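Local coordinates for protein geranyltranstransferase (Thermotoga maritima, PDB 2FTZ) that probably catalyses the transfer of a geranyl group to isopentenyl diphosphate, giving farnesyl diphosphate, a precursor of longer isoprenoids, at residues A[77-80]-A[81-85]; A[148-151]-A[152-156]; A[31-34]-A[35-38]; A[84-88]-A[89-93]; A[206-209]-A[210-214]. One frame throughout, in Å; residues are numbered along the deposited sequence.

Interaction 1. Residues A[77-80]-A[81-85]; sequences LFHT and ASLIH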
# COMPACT_ATOMS: atom_id res chain seq x y z
N LEU A 77 -2.49 -7.55 9.29
CA LEU A 77 -3.09 -6.27 8.82
C LEU A 77 -3.09 -6.29 7.30
O LEU A 77 -4.06 -5.92 6.66
CB LEU A 77 -2.28 -5.07 9.37
CG LEU A 77 -2.38 -4.70 10.85
CD1 LEU A 77 -1.43 -3.53 11.20
CD2 LEU A 77 -3.81 -4.39 11.23
N PHE A 78 -2.00 -6.75 6.73
CA PHE A 78 -1.89 -6.86 5.27
C PHE A 78 -2.91 -7.82 4.70
O PHE A 78 -3.63 -7.50 3.72
CB PHE A 78 -0.49 -7.28 4.85
CG PHE A 78 -0.22 -7.04 3.38
CD1 PHE A 78 -0.52 -8.00 2.45
CD2 PHE A 78 0.30 -5.83 2.94
CE1 PHE A 78 -0.30 -7.75 1.08
CE2 PHE A 78 0.54 -5.61 1.57
CZ PHE A 78 0.25 -6.54 0.68
N HIS A 79 -2.99 -9.01 5.29
CA HIS A 79 -4.00 -9.98 4.95
C HIS A 79 -5.41 -9.39 5.00
O HIS A 79 -6.18 -9.57 4.03
CB HIS A 79 -3.88 -11.18 5.91
CG HIS A 79 -4.88 -12.25 5.69
ND1 HIS A 79 -5.04 -12.87 4.47
CD2 HIS A 79 -5.77 -12.81 6.54
CE1 HIS A 79 -6.01 -13.76 4.59
NE2 HIS A 79 -6.47 -13.73 5.82
N THR A 80 -5.74 -8.73 6.12
CA THR A 80 -7.03 -8.02 6.25
C THR A 80 -7.33 -7.08 5.09
O THR A 80 -8.44 -7.12 4.50
CB THR A 80 -7.16 -7.28 7.57
OG1 THR A 80 -6.82 -8.19 8.63
CG2 THR A 80 -8.62 -6.75 7.81
N ALA A 81 -6.36 -6.25 4.77
CA ALA A 81 -6.51 -5.25 3.70
C ALA A 81 -6.82 -5.98 2.39
O ALA A 81 -7.67 -5.54 1.60
CB ALA A 81 -5.24 -4.45 3.55
N SER A 82 -6.10 -7.07 2.15
CA SER A 82 -6.22 -7.78 0.85
C SER A 82 -7.65 -8.37 0.71
O SER A 82 -8.21 -8.43 -0.41
CB SER A 82 -5.10 -8.84 0.72
OG SER A 82 -5.34 -9.98 1.50
N LEU A 83 -8.25 -8.78 1.83
CA LEU A 83 -9.61 -9.34 1.80
C LEU A 83 -10.65 -8.23 1.56
O LEU A 83 -11.64 -8.43 0.85
CB LEU A 83 -9.92 -10.00 3.13
CG LEU A 83 -9.06 -11.21 3.52
CD1 LEU A 83 -9.45 -11.74 4.94
CD2 LEU A 83 -9.16 -12.24 2.42
N ILE A 84 -10.45 -7.07 2.19
CA ILE A 84 -11.33 -5.93 1.93
C ILE A 84 -11.36 -5.60 0.41
O ILE A 84 -12.44 -5.43 -0.19
CB ILE A 84 -10.88 -4.64 2.71
CG1 ILE A 84 -11.06 -4.83 4.23
CG2 ILE A 84 -11.76 -3.44 2.26
CD1 ILE A 84 -10.53 -3.60 5.06
N HIS A 85 -10.19 -5.45 -0.19
CA HIS A 85 -10.15 -5.09 -1.62
C HIS A 85 -10.72 -6.23 -2.53
O HIS A 85 -11.48 -5.94 -3.45
CB HIS A 85 -8.72 -4.68 -2.02
CG HIS A 85 -8.41 -3.22 -1.72
ND1 HIS A 85 -7.34 -2.56 -2.31
CD2 HIS A 85 -9.03 -2.31 -0.93
CE1 HIS A 85 -7.29 -1.31 -1.87
NE2 HIS A 85 -8.32 -1.12 -1.04
O HOH W 1 -3.71 -12.25 1.84

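Interaction 2. Residues A[148-151]-A[152-156]; sequences LGEA and MDVEF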
# COMPACT_ATOMS: atom_id res chain seq x y z
N LEU A 148 0.30 -8.99 -7.95
CA LEU A 148 0.43 -9.71 -9.25
C LEU A 148 -0.47 -10.96 -9.31
O LEU A 148 -1.15 -11.19 -10.32
CB LEU A 148 1.88 -10.09 -9.52
CG LEU A 148 2.85 -8.99 -9.91
CD1 LEU A 148 4.18 -9.67 -10.11
CD2 LEU A 148 2.36 -8.22 -11.16
N GLY A 149 -0.44 -11.76 -8.24
CA GLY A 149 -1.31 -12.92 -8.11
C GLY A 149 -2.80 -12.62 -8.20
O GLY A 149 -3.56 -13.30 -8.88
N GLU A 150 -3.26 -11.61 -7.46
CA GLU A 150 -4.65 -11.15 -7.52
C GLU A 150 -5.01 -10.66 -8.94
O GLU A 150 -6.09 -10.95 -9.44
CB GLU A 150 -4.86 -10.02 -6.45
CG GLU A 150 -6.22 -9.47 -6.38
CD GLU A 150 -7.29 -10.45 -5.92
OE1 GLU A 150 -7.00 -11.64 -5.58
OE2 GLU A 150 -8.44 -10.00 -5.92
N ALA A 151 -4.13 -9.86 -9.55
CA ALA A 151 -4.32 -9.40 -10.93
C ALA A 151 -4.48 -10.58 -11.89
O ALA A 151 -5.30 -10.56 -12.80
CB ALA A 151 -3.13 -8.46 -11.37
N MET A 152 -3.63 -11.59 -11.72
CA MET A 152 -3.71 -12.78 -12.59
C MET A 152 -5.05 -13.45 -12.39
O MET A 152 -5.69 -13.85 -13.34
CB MET A 152 -2.61 -13.77 -12.25
CG MET A 152 -1.19 -13.31 -12.66
SD MET A 152 0.04 -14.43 -12.02
CE MET A 152 1.58 -13.58 -12.43
N ASP A 153 -5.49 -13.55 -11.14
CA ASP A 153 -6.78 -14.26 -10.88
C ASP A 153 -7.91 -13.52 -11.60
O ASP A 153 -8.74 -14.13 -12.25
CB ASP A 153 -7.02 -14.31 -9.36
CG ASP A 153 -7.92 -15.49 -8.91
OD1 ASP A 153 -8.22 -16.43 -9.68
OD2 ASP A 153 -8.23 -15.48 -7.71
N VAL A 154 -7.96 -12.21 -11.43
CA VAL A 154 -8.98 -11.36 -12.05
C VAL A 154 -8.93 -11.44 -13.59
O VAL A 154 -9.97 -11.61 -14.26
CB VAL A 154 -8.83 -9.90 -11.56
CG1 VAL A 154 -9.66 -8.92 -12.39
CG2 VAL A 154 -9.23 -9.83 -10.05
N GLU A 155 -7.74 -11.28 -14.14
CA GLU A 155 -7.55 -11.27 -15.58
C GLU A 155 -7.78 -12.63 -16.25
O GLU A 155 -8.33 -12.67 -17.35
CB GLU A 155 -6.17 -10.69 -15.91
CG GLU A 155 -6.09 -9.19 -15.52
CD GLU A 155 -4.89 -8.47 -16.04
OE1 GLU A 155 -4.53 -8.72 -17.20
OE2 GLU A 155 -4.36 -7.59 -15.31
N PHE A 156 -7.33 -13.71 -15.62
CA PHE A 156 -7.54 -15.05 -16.16
C PHE A 156 -9.03 -15.33 -16.28
O PHE A 156 -9.45 -16.03 -17.21
CB PHE A 156 -6.93 -16.14 -15.26
CG PHE A 156 -5.41 -16.19 -15.22
CD1 PHE A 156 -4.60 -15.40 -16.03
CD2 PHE A 156 -4.80 -17.07 -14.31
CE1 PHE A 156 -3.20 -15.50 -15.93
CE2 PHE A 156 -3.45 -17.18 -14.22
CZ PHE A 156 -2.63 -16.42 -15.04
O HOH W 2 -8.66 -13.66 -5.93

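Interaction 3. Residues A[31-34]-A[35-38]; sequences DLLT and EEAM. With EDO (1,2-ethanediol), chain E.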
# COMPACT_ATOMS: atom_id res chain seq x y z
N ASP A 31 -11.94 10.25 14.60
CA ASP A 31 -13.40 10.23 14.45
C ASP A 31 -13.80 9.89 13.02
O ASP A 31 -14.75 10.45 12.50
CB ASP A 31 -14.05 11.57 14.90
CG ASP A 31 -15.60 11.50 14.93
OD1 ASP A 31 -16.15 10.42 15.21
OD2 ASP A 31 -16.27 12.48 14.58
N LEU A 32 -13.05 9.01 12.37
CA LEU A 32 -13.35 8.64 11.00
C LEU A 32 -14.05 7.29 10.90
O LEU A 32 -13.60 6.33 11.54
CB LEU A 32 -12.09 8.59 10.13
CG LEU A 32 -11.41 9.94 9.93
CD1 LEU A 32 -9.97 9.71 9.30
CD2 LEU A 32 -12.26 10.93 9.10
N LEU A 33 -15.08 7.22 10.05
CA LEU A 33 -15.70 5.95 9.64
C LEU A 33 -14.68 4.99 9.02
O LEU A 33 -14.76 3.80 9.22
CB LEU A 33 -16.79 6.17 8.59
CG LEU A 33 -18.11 6.78 9.02
CD1 LEU A 33 -19.00 6.80 7.78
CD2 LEU A 33 -18.74 5.92 10.13
N THR A 34 -13.68 5.53 8.33
CA THR A 34 -12.60 4.74 7.75
C THR A 34 -11.83 3.97 8.83
O THR A 34 -11.47 2.81 8.63
CB THR A 34 -11.69 5.62 6.85
OG1 THR A 34 -12.48 6.20 5.80
CG2 THR A 34 -10.54 4.79 6.22
N GLU A 35 -11.55 4.63 9.95
CA GLU A 35 -10.88 3.99 11.10
C GLU A 35 -11.73 2.86 11.69
O GLU A 35 -11.22 1.74 11.98
CB GLU A 35 -10.53 5.02 12.13
CG GLU A 35 -9.48 6.08 11.73
CD GLU A 35 -9.26 7.08 12.84
OE1 GLU A 35 -10.23 7.82 13.15
OE2 GLU A 35 -8.15 7.10 13.44
N GLU A 36 -13.00 3.15 11.88
CA GLU A 36 -13.97 2.17 12.38
C GLU A 36 -14.02 0.95 11.45
O GLU A 36 -14.11 -0.19 11.91
CB GLU A 36 -15.35 2.80 12.54
CG GLU A 36 -16.36 1.83 13.19
CD GLU A 36 -17.78 2.36 13.21
OE1 GLU A 36 -17.96 3.60 13.38
OE2 GLU A 36 -18.72 1.53 13.06
N ALA A 37 -14.02 1.20 10.15
CA ALA A 37 -14.06 0.12 9.17
C ALA A 37 -12.83 -0.79 9.19
O ALA A 37 -12.94 -2.01 9.04
CB ALA A 37 -14.25 0.73 7.70
N MET A 38 -11.63 -0.20 9.29
CA MET A 38 -10.42 -0.97 9.48
C MET A 38 -10.46 -1.84 10.71
O MET A 38 -10.16 -3.04 10.63
CB MET A 38 -9.18 -0.05 9.54
CG MET A 38 -8.92 0.68 8.25
SD MET A 38 -7.32 1.57 8.35
CE MET A 38 -7.79 2.90 9.39
C1 EDO E . -11.35 8.90 18.22
O1 EDO E . -11.72 8.61 16.86
C2 EDO E . -11.92 10.20 18.78
O2 EDO E . -12.97 10.83 18.04

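Interaction 4. Residues A[84-88]-A[89-93]; sequences IHDDL and PPIDN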
# COMPACT_ATOMS: atom_id res chain seq x y z
N ILE A 84 -10.45 -7.07 2.19
CA ILE A 84 -11.33 -5.93 1.93
C ILE A 84 -11.36 -5.60 0.41
O ILE A 84 -12.44 -5.43 -0.19
CB ILE A 84 -10.88 -4.64 2.71
CG1 ILE A 84 -11.06 -4.83 4.23
CG2 ILE A 84 -11.76 -3.44 2.26
CD1 ILE A 84 -10.53 -3.60 5.06
N HIS A 85 -10.19 -5.45 -0.19
CA HIS A 85 -10.15 -5.09 -1.62
C HIS A 85 -10.72 -6.23 -2.53
O HIS A 85 -11.48 -5.94 -3.45
CB HIS A 85 -8.72 -4.68 -2.02
CG HIS A 85 -8.41 -3.22 -1.72
ND1 HIS A 85 -7.34 -2.56 -2.31
CD2 HIS A 85 -9.03 -2.31 -0.93
CE1 HIS A 85 -7.29 -1.31 -1.87
NE2 HIS A 85 -8.32 -1.12 -1.04
N ASP A 86 -10.37 -7.48 -2.24
CA ASP A 86 -10.94 -8.65 -3.00
C ASP A 86 -12.47 -8.66 -2.97
O ASP A 86 -13.11 -9.04 -3.97
CB ASP A 86 -10.33 -9.95 -2.44
CG ASP A 86 -10.59 -11.14 -3.31
OD1 ASP A 86 -10.13 -11.15 -4.48
OD2 ASP A 86 -11.24 -12.09 -2.83
N ASP A 87 -13.07 -8.29 -1.83
CA ASP A 87 -14.54 -8.34 -1.65
C ASP A 87 -15.26 -7.25 -2.41
O ASP A 87 -16.47 -7.35 -2.67
CB ASP A 87 -14.97 -8.19 -0.16
CG ASP A 87 -14.67 -9.42 0.70
OD1 ASP A 87 -14.36 -10.53 0.16
OD2 ASP A 87 -14.74 -9.27 1.95
N LEU A 88 -14.54 -6.18 -2.76
CA LEU A 88 -15.19 -5.02 -3.37
C LEU A 88 -15.98 -5.38 -4.63
O LEU A 88 -15.63 -6.35 -5.34
CB LEU A 88 -14.19 -3.88 -3.67
CG LEU A 88 -13.56 -3.17 -2.46
CD1 LEU A 88 -12.42 -2.20 -2.90
CD2 LEU A 88 -14.63 -2.44 -1.59
N PRO A 89 -17.04 -4.59 -4.92
CA PRO A 89 -17.89 -4.90 -6.05
C PRO A 89 -17.17 -5.14 -7.41
O PRO A 89 -17.57 -6.05 -8.11
CB PRO A 89 -18.83 -3.69 -6.12
CG PRO A 89 -18.91 -3.21 -4.68
CD PRO A 89 -17.51 -3.39 -4.20
N PRO A 90 -16.14 -4.33 -7.77
CA PRO A 90 -15.43 -4.56 -9.05
C PRO A 90 -14.64 -5.86 -9.10
O PRO A 90 -14.25 -6.33 -10.17
CB PRO A 90 -14.44 -3.39 -9.15
CG PRO A 90 -14.77 -2.45 -8.04
CD PRO A 90 -15.58 -3.18 -7.03
N ILE A 91 -14.32 -6.40 -7.94
CA ILE A 91 -13.49 -7.58 -7.87
C ILE A 91 -14.45 -8.74 -7.62
O ILE A 91 -15.11 -9.17 -8.57
CB ILE A 91 -12.36 -7.46 -6.82
CG1 ILE A 91 -11.54 -6.18 -7.06
CG2 ILE A 91 -11.43 -8.74 -6.88
CD1 ILE A 91 -10.90 -6.07 -8.48
N ASP A 92 -14.57 -9.22 -6.38
CA ASP A 92 -15.40 -10.39 -6.12
C ASP A 92 -16.80 -10.08 -5.64
O ASP A 92 -17.68 -10.97 -5.68
CB ASP A 92 -14.64 -11.40 -5.25
CG ASP A 92 -13.55 -12.12 -6.05
OD1 ASP A 92 -13.65 -12.19 -7.31
OD2 ASP A 92 -12.57 -12.59 -5.44
N ASN A 93 -17.05 -8.82 -5.26
CA ASN A 93 -18.41 -8.38 -4.93
C ASN A 93 -19.06 -9.28 -3.88
O ASN A 93 -20.18 -9.80 -4.06
CB ASN A 93 -19.28 -8.33 -6.21
CG ASN A 93 -20.59 -7.57 -6.03
OD1 ASN A 93 -20.72 -6.72 -5.16
ND2 ASN A 93 -21.56 -7.88 -6.87

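Interaction 5. Residues A[206-209]-A[210-214]; sequences GVAF and QIYDD. With EDO (1,2-ethanediol), chain K.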
# COMPACT_ATOMS: atom_id res chain seq x y z
N GLY A 206 1.70 -22.41 1.06
CA GLY A 206 0.61 -21.51 0.60
C GLY A 206 -0.14 -22.07 -0.61
O GLY A 206 -1.36 -21.92 -0.71
N VAL A 207 0.57 -22.66 -1.56
CA VAL A 207 -0.07 -23.32 -2.69
C VAL A 207 -0.99 -24.45 -2.19
O VAL A 207 -2.15 -24.53 -2.62
CB VAL A 207 0.92 -23.76 -3.81
CG1 VAL A 207 0.21 -24.58 -4.88
CG2 VAL A 207 1.68 -22.51 -4.43
N ALA A 208 -0.49 -25.33 -1.30
CA ALA A 208 -1.29 -26.39 -0.73
C ALA A 208 -2.50 -25.83 0.02
O ALA A 208 -3.62 -26.34 -0.11
CB ALA A 208 -0.36 -27.28 0.21
N PHE A 209 -2.28 -24.73 0.76
CA PHE A 209 -3.32 -24.03 1.52
C PHE A 209 -4.43 -23.55 0.58
O PHE A 209 -5.61 -23.76 0.86
CB PHE A 209 -2.67 -22.86 2.31
CG PHE A 209 -3.57 -22.18 3.31
CD1 PHE A 209 -4.43 -21.16 2.93
CD2 PHE A 209 -3.51 -22.52 4.66
CE1 PHE A 209 -5.25 -20.54 3.85
CE2 PHE A 209 -4.33 -21.87 5.59
CZ PHE A 209 -5.21 -20.89 5.16
N GLN A 210 -4.05 -22.95 -0.54
CA GLN A 210 -5.04 -22.46 -1.52
C GLN A 210 -5.83 -23.63 -2.10
O GLN A 210 -7.05 -23.54 -2.27
CB GLN A 210 -4.35 -21.71 -2.66
CG GLN A 210 -5.35 -21.04 -3.61
CD GLN A 210 -6.33 -20.15 -2.90
OE1 GLN A 210 -5.91 -19.24 -2.19
NE2 GLN A 210 -7.61 -20.46 -3.00
N ILE A 211 -5.13 -24.70 -2.47
CA ILE A 211 -5.82 -25.89 -2.97
C ILE A 211 -6.83 -26.45 -1.96
O ILE A 211 -7.98 -26.81 -2.30
CB ILE A 211 -4.84 -27.02 -3.44
CG1 ILE A 211 -4.00 -26.59 -4.62
CG2 ILE A 211 -5.68 -28.30 -3.80
CD1 ILE A 211 -2.72 -27.40 -4.88
N TYR A 212 -6.44 -26.55 -0.70
CA TYR A 212 -7.37 -27.02 0.29
C TYR A 212 -8.55 -26.06 0.42
O TYR A 212 -9.67 -26.50 0.68
CB TYR A 212 -6.70 -27.28 1.64
CG TYR A 212 -5.69 -28.45 1.66
CD1 TYR A 212 -5.93 -29.64 1.01
CD2 TYR A 212 -4.51 -28.35 2.39
CE1 TYR A 212 -5.03 -30.70 1.07
CE2 TYR A 212 -3.60 -29.40 2.46
CZ TYR A 212 -3.83 -30.54 1.77
OH TYR A 212 -2.93 -31.57 1.84
N ASP A 213 -8.30 -24.76 0.27
CA ASP A 213 -9.40 -23.78 0.25
C ASP A 213 -10.36 -24.02 -0.92
O ASP A 213 -11.57 -23.97 -0.76
CB ASP A 213 -8.84 -22.36 0.20
CG ASP A 213 -8.68 -21.74 1.57
OD1 ASP A 213 -8.87 -22.45 2.58
OD2 ASP A 213 -8.32 -20.54 1.61
N ASP A 214 -9.82 -24.27 -2.11
CA ASP A 214 -10.66 -24.59 -3.28
C ASP A 214 -11.56 -25.78 -2.98
O ASP A 214 -12.74 -25.81 -3.33
CB ASP A 214 -9.79 -24.99 -4.50
CG ASP A 214 -8.92 -23.88 -5.06
OD1 ASP A 214 -9.08 -22.69 -4.75
OD2 ASP A 214 -8.03 -24.25 -5.87
C1 EDO K . -6.88 -24.43 4.11
O1 EDO K . -6.86 -23.07 3.68
C2 EDO K . -6.71 -24.54 5.62
O2 EDO K . -7.70 -23.76 6.29

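Interaction 1. Residues A[77-80]-A[81-85]
The imidazole of His79 meets the isobutyl group of Leu83, one helical turn on, because CG of His79 stands anti to the backbone N (chi1 179°). Leu83 CD1 reaches over one face of the ring, 4.1 Å from the His79 centroid, in a CH-pi contact. Its nearest ring atom is NE2, 3.7 Å from Leu83 CD1. Ser82 uses the crowded position between backbone N and carbonyl carbon (chi1 75°), and from there OG donates to His79 O over 2.7 Å. Leu83 N gives the same oxygen its helical bond at 3.1 Å. Two donors thus grip one carbonyl: the amide comes close to the line of C=O, the hydroxyl from well to one side of it, at a C=O...O angle of 124°. A water in the plane of the imidazole lies 3.0 Å from His79 ND1 and donates to Ser82 OG at 2.8 Å, while NE2 is hydrogen-bonded to an unidentified bound molecule. Helix 69-87 is a core helix of the all-helical polyprenyl synthetase fold; small Ala81 packs it on helix 109-127, and Thr80, its OG1 bonded to Glu76 O, on helix 33-43. With an alanine in place of His79, the bridging water would probably lose its ring partner and Leu83 CD1 the flat surface beneath it. Histidine suits the position because it offers both surfaces, a face for a methyl group and a polar edge for water, and engaging both should limit the rotation of the ring.

Interaction 2. Residues A[148-151]-A[152-156]
Met152, Asp153, Val154 and Glu155 each give their amide N-H to the carbonyl four residues earlier, the straightest being Val154 N to Glu150 O (3.0 Å, 171°), as in a regular alpha helix. Met152, Val154 and Glu155 also set a side-chain carbon near that carbonyl oxygen. Met152 CG approaches Leu148 O at 3.2 Å, and the rest of the chain runs out extended to Met171 and Phe174, a reach suited to a long, flexible apolar residue. Val154 sets CG2 beside its backbone N, which puts this methyl 3.4 Å from Glu150 O. Glu155 has CG 3.1 Å from Ala151 O, but its extended chain ends in a carboxylate that bonds Leu33 N and Thr34 OG1 of the second subunit and forms a salt bridge with Arg159. Ala151 is small enough for Thr34 of that subunit to pack on it. Glu150 bends at chi2 (65°), and its OE1, also bonded to an unidentified bound molecule, lies 4.6 Å from Asp153 OD2. A water lies between these like charges, 2.6 Å from Glu150 OE1, although it has more acceptors nearby than protons to give. Asp153 OD2 also takes a bond from the dimethylated lysine at position 175, which probably eases the crowding of negative charge. Helix 147-158 thus presents Glu150 and Asp153 on one side, beside a bound molecule, and Ala151 and Glu155 to the second subunit, in an all-helical polyprenyl synthetase fold that dimerises.

Interaction 3. Residues A[31-34]-A[35-38]
Leu32 and Glu35 form one half of a capping box at the start of helix 33-43: the N-cap residue gives its backbone N-H to the side chain of the third helical residue, while leucine, having no polar side chain, cannot supply the return bond. Leu32 N reaches Glu35 OE1 at 3.2 Å (160°), the oxygen receiving it on its anti lone pair. Glu35 places CG beside its own backbone N (chi1 -65°) and runs on extended, so that its chain crosses the Leu32 side chain and OE1 passes 3.6 Å from Leu32 CB. The carboxylate holds more than the cap, for OE1 also accepts from Trp30 N and OE2 from Gly29 N. A negative group among amides at a helix start is likely to be stabilised by the helix dipole. Were Glu35 replaced by an alanine, the N-H groups of Gly29, Trp30 and Leu32 would probably lose this acceptor and the chain before the helix could shift. Leu32 O in turn begins the helix, accepting from Glu36 N at 3.3 Å, and Leu33 O follows by taking Ala37 N at 2.9 Å. Asp31 turns its N-H to O1 of an ethanediol, 2.8 Å away. Leu33 and Glu36 run side by side, Leu33 CD2 4.1 Å from Glu36 OE1, and Glu36 OE2 continues to Tyr107 OH. Small Ala37 admits Cys103 and Tyr107 of helix 103-107, as well as Ile111 of helix 109-127. Met38 packs on Ala115 of that second helix and on Tyr144 of the second subunit, while Arg159 of the second subunit bonds Asp31 O.

Interaction 4. Residues A[84-88]-A[89-93]
Leu88 opens the turn, and its carbonyl and CB both meet the residues that follow. Its oxygen accepts from Ile91 N at 2.9 Å and from Asn93 N at 2.9 Å, the two donors standing over opposite faces of the carbonyl plane, 47° and 56° out of it. The first bond closes a type I beta turn from Leu88 to Ile91. Proline suits the second place of such a turn, where phi is near -60°; Pro90, at phi -67°, is accommodated in the third. CD of each proline lies beside Leu88 CB, that of Pro90 at 3.7 Å. Leu88 also packs on His104 and on Leu113 of the second subunit. Asp-Asp-Leu-Pro-Pro-Ile-Asp, residues 86 to 92, fits the first aspartate-rich motif of the family, DDxxxxD, which in relatives binds the magnesium ions and diphosphate of the allylic substrate. Asp86 O accepts from Asp92 N at 2.8 Å, nearly along the C=O axis, which folds the last aspartate of the motif back beside the first. Ile91 lies against this joint, its CB 3.3 Å from Asp86 O, and its branched side chain continues to Val154 of helix 147-158. Asp86 OD2 and Asp92 OD2 come within 3.0 Å of each other, but that closeness is doubtful because Asp86 has two conformers. Asp87 points away to a salt bridge with Arg97, and Arg158 holds the turn from outside by bonding the carbonyls of Pro90 and Ile91.

Interaction 5. Residues A[206-209]-A[210-214]
Phe209 sends its ring out beside Asp213, one helical turn ahead. Its CB lies 3.2 Å from Gln210 N, the next amide in the chain. With CG anti to the backbone N (chi1 -171°), the ring and the carboxylate cross obliquely, their planes 60° apart. An ethanediol, probably from the crystallisation liquor, places O1 over the centre of one face, 2.9 Å above the plane. CG therefore sees O1 at 3.4 Å, and CD1 and CD2 lie beneath the same oxygen. Further out, CE1 has two neighbours: O1 at 3.0 Å and, obliquely, Asp213 OD2 at 3.8 Å. On the far side, CE2 meets C2 of the diol at 3.6 Å, and CZ at the tip again lies below O1; the ring also meets Phe180. The diol hydroxyl donates to Asp213 OD1, but the 2.4 Å between O1 and OD1 is too short to be trusted in detail. Arg284 also bonds the diol. Gln210, bent at chi2 (54°), gives NE2 to Asp214 OD1 at 3.2 Å and takes Thr176 OG1 on OE1, a double use that suits an amide. Asp214 OD2 is bonded to Tyr172 OH. If the hydroxyl proton goes to Asp213, as modelled, O1 would turn lone pairs to the ring, so its placement is doubtful; Phe209 itself gives a flat apolar side beside the carboxylate. The two aspartates open the second aspartate-rich motif, DDxxD, and their carboxylates probably help to bind magnesium, as in relatives.

Interactions 1 and 4 share Ile84 and His85, so helix 69-87 runs directly into the turn of the first aspartate-rich motif. Interaction 2 touches interaction 4 through Ile91, whose CG2 lies 3.4 Å from Glu150 OE2 and 4.0 Å from Val154 CG2. Interaction 5 carries the start of the second motif; its centre is about 20 Å from that of interaction 4, with nearest atoms about 9 Å apart, and in relatives the substrate diphosphates and magnesium bind between two such motifs. Interaction 3 is peripheral, its centre about 32 Å from that of interaction 5. Within the chain it also lies far from interaction 2, about 29 Å between centres, but the dimer brings it against helix 147-158 of the second subunit.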